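Local coordinates for uncharacterized protein (Leishmania major, PDB 2B4W) that is of unknown function but belongs to a family related to the beta-fructosidases and probably folds as a five-bladed beta-propeller, at residues Ile206-Tyr211 against Ser222-Tyr227. Numbering follows the deposited sequence.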
loop_
_atom_site.group_PDB
_atom_site.type_symbol
_atom_site.label_atom_id
_atom_site.label_comp_id
_atom_site.label_asym_id
_atom_site.label_seq_id
_atom_site.Cartn_x
_atom_site.Cartn_y
_atom_site.Cartn_z
ATOM N N ILE A 206 -4.822 4.054 4.280
ATOM C CA ILE A 206 -3.966 3.122 4.992
ATOM C C ILE A 206 -2.533 3.404 4.591
ATOM O O ILE A 206 -2.224 3.418 3.402
ATOM C CB ILE A 206 -4.344 1.665 4.683
ATOM C CG1 ILE A 206 -5.788 1.335 5.076
ATOM C CG2 ILE A 206 -3.371 0.673 5.302
ATOM C CD1 ILE A 206 -6.013 1.488 6.570
ATOM N N GLY A 207 -1.623 3.651 5.529
ATOM C CA GLY A 207 -0.246 3.911 5.091
ATOM C C GLY A 207 0.797 3.594 6.130
ATOM O O GLY A 207 0.601 2.729 6.975
ATOM N N HIS A 208 1.921 4.307 6.073
ATOM C CA HIS A 208 3.020 4.080 6.995
ATOM C C HIS A 208 3.442 5.386 7.670
ATOM O O HIS A 208 3.429 6.437 7.025
ATOM C CB HIS A 208 4.206 3.427 6.299
ATOM C CG HIS A 208 4.958 4.081 5.202
ATOM N ND1 HIS A 208 4.536 4.124 3.890
ATOM C CD2 HIS A 208 6.169 4.706 5.204
ATOM C CE1 HIS A 208 5.433 4.763 3.150
ATOM N NE2 HIS A 208 6.440 5.131 3.927
ATOM N N TYR A 209 3.791 5.267 8.944
ATOM C CA TYR A 209 4.352 6.398 9.696
ATOM C C TYR A 209 5.742 5.931 10.129
ATOM O O TYR A 209 5.898 4.798 10.583
ATOM C CB TYR A 209 3.503 6.868 10.859
ATOM C CG TYR A 209 3.773 8.294 11.304
ATOM C CD1 TYR A 209 4.836 8.609 12.140
ATOM C CD2 TYR A 209 2.966 9.335 10.881
ATOM C CE1 TYR A 209 5.080 9.910 12.539
ATOM C CE2 TYR A 209 3.196 10.644 11.273
ATOM C CZ TYR A 209 4.259 10.931 12.107
ATOM O OH TYR A 209 4.491 12.238 12.499
ATOM N N SER A 210 6.722 6.804 9.909
ATOM C CA SER A 210 8.111 6.392 10.089
ATOM C C SER A 210 8.881 7.425 10.907
ATOM O O SER A 210 8.648 8.632 10.789
ATOM C CB SER A 210 8.787 6.160 8.740
ATOM O OG SER A 210 7.979 5.533 7.764
ATOM N N TYR A 211 9.810 6.923 11.722
ATOM C CA TYR A 211 10.706 7.840 12.425
ATOM C C TYR A 211 12.004 7.189 12.902
ATOM O O TYR A 211 12.150 5.980 13.073
ATOM C CB TYR A 211 9.987 8.469 13.617
ATOM C CG TYR A 211 9.348 7.474 14.557
ATOM C CD1 TYR A 211 8.170 6.818 14.229
ATOM C CD2 TYR A 211 9.929 7.194 15.790
ATOM C CE1 TYR A 211 7.590 5.909 15.098
ATOM C CE2 TYR A 211 9.354 6.291 16.659
ATOM C CZ TYR A 211 8.187 5.649 16.311
ATOM O OH TYR A 211 7.636 4.752 17.197
ATOM N N SER A 222 15.037 2.078 12.359
ATOM C CA SER A 222 14.079 2.864 11.581
ATOM C C SER A 222 12.702 2.223 11.795
ATOM O O SER A 222 12.462 1.119 11.303
ATOM C CB SER A 222 14.449 2.953 10.111
ATOM O OG SER A 222 15.020 4.230 9.826
ATOM N N VAL A 223 11.878 2.942 12.548
ATOM C CA VAL A 223 10.571 2.498 12.979
ATOM C C VAL A 223 9.514 2.785 11.908
ATOM O O VAL A 223 9.372 3.963 11.581
ATOM C CB VAL A 223 10.094 3.192 14.269
ATOM C CG1 VAL A 223 8.638 2.811 14.535
ATOM C CG2 VAL A 223 10.952 2.845 15.470
ATOM N N TYR A 224 8.849 1.738 11.430
ATOM C CA TYR A 224 7.739 1.863 10.484
ATOM C C TYR A 224 6.514 1.194 11.111
ATOM O O TYR A 224 6.516 -0.006 11.420
ATOM C CB TYR A 224 8.049 1.261 9.119
ATOM C CG TYR A 224 8.917 2.047 8.169
ATOM C CD1 TYR A 224 10.189 2.488 8.537
ATOM C CD2 TYR A 224 8.486 2.353 6.885
ATOM C CE1 TYR A 224 10.984 3.209 7.661
ATOM C CE2 TYR A 224 9.273 3.072 5.998
ATOM C CZ TYR A 224 10.527 3.502 6.395
ATOM O OH TYR A 224 11.321 4.218 5.524
ATOM N N VAL A 225 5.447 1.970 11.318
ATOM C CA VAL A 225 4.213 1.360 11.796
ATOM C C VAL A 225 3.088 1.522 10.782
ATOM O O VAL A 225 3.096 2.340 9.881
ATOM C CB VAL A 225 3.724 1.918 13.142
ATOM C CG1 VAL A 225 4.896 2.134 14.084
ATOM C CG2 VAL A 225 2.944 3.201 12.920
ATOM N N ASN A 226 2.069 0.674 10.935
ATOM C CA ASN A 226 0.937 0.754 10.023
ATOM C C ASN A 226 0.054 1.893 10.526
ATOM O O ASN A 226 -0.212 1.941 11.732
ATOM C CB ASN A 226 0.150 -0.534 9.986
ATOM C CG ASN A 226 0.856 -1.781 9.548
ATOM O OD1 ASN A 226 0.684 -2.834 10.169
ATOM N ND2 ASN A 226 1.627 -1.754 8.479
ATOM N N TYR A 227 -0.363 2.764 9.631
ATOM C CA TYR A 227 -1.038 4.005 9.980
ATOM C C TYR A 227 -2.316 4.253 9.206
ATOM O O TYR A 227 -2.431 3.957 8.019
ATOM C CB TYR A 227 -0.040 5.145 9.729
ATOM C CG TYR A 227 -0.258 6.421 10.487
ATOM C CD1 TYR A 227 0.016 6.517 11.845
ATOM C CD2 TYR A 227 -0.732 7.549 9.836
ATOM C CE1 TYR A 227 -0.192 7.707 12.508
ATOM C CE2 TYR A 227 -0.944 8.737 10.490
ATOM C CZ TYR A 227 -0.666 8.801 11.840
ATOM O OH TYR A 227 -0.874 9.989 12.497
#
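Y209 and Y227 both carry CG anti to the backbone N (chi1 near -158°), which sets their rings side by side and pointing the same way across an antiparallel beta hairpin. Strands 203-211 and 223-231, its arms, are the two inner strands of the antiparallel sheet 188-198, 203-211, 223-231, 238-245, consistent with one blade of a beta-propeller. The tyrosine planes are oblique, at 41°, and the evidence for contact is CB of Y209 over the Y227 ring face, 4.0 Å from its centroid, with CD2 of Y209 above the ring centre. On the same sheet face Y211 takes chi1 53°, which places CG between backbone N and carbonyl carbon and folds the ring across V223; CB of V223 sits over one ring face, offset toward the rim, while CG1 of V223 comes to 3.3 Å from CE1 of Y211.

Six backbone hydrogen bonds pair G207 with Y227, Y209 with V225 and Y211 with V223. The shortest runs from N of G207 to O of Y227 at 2.6 Å, whereas the return bond from N of Y227 meets O of G207 from above the carbonyl plane.

H208, S210, Y224 and N226 occupy the other face. H208 and Y224 have nearly parallel rings slid so far apart that they barely overlap. Polar atoms on this face are bonded to neighbouring strands and loops: ND1 of H208 to N193, OH of Y224 to W189, and the N226 amide to S281 and Y250. OG of S210 touches both rings, lying in plane at the imidazole edge and 3.2 Å above the centre of the Y224 ring.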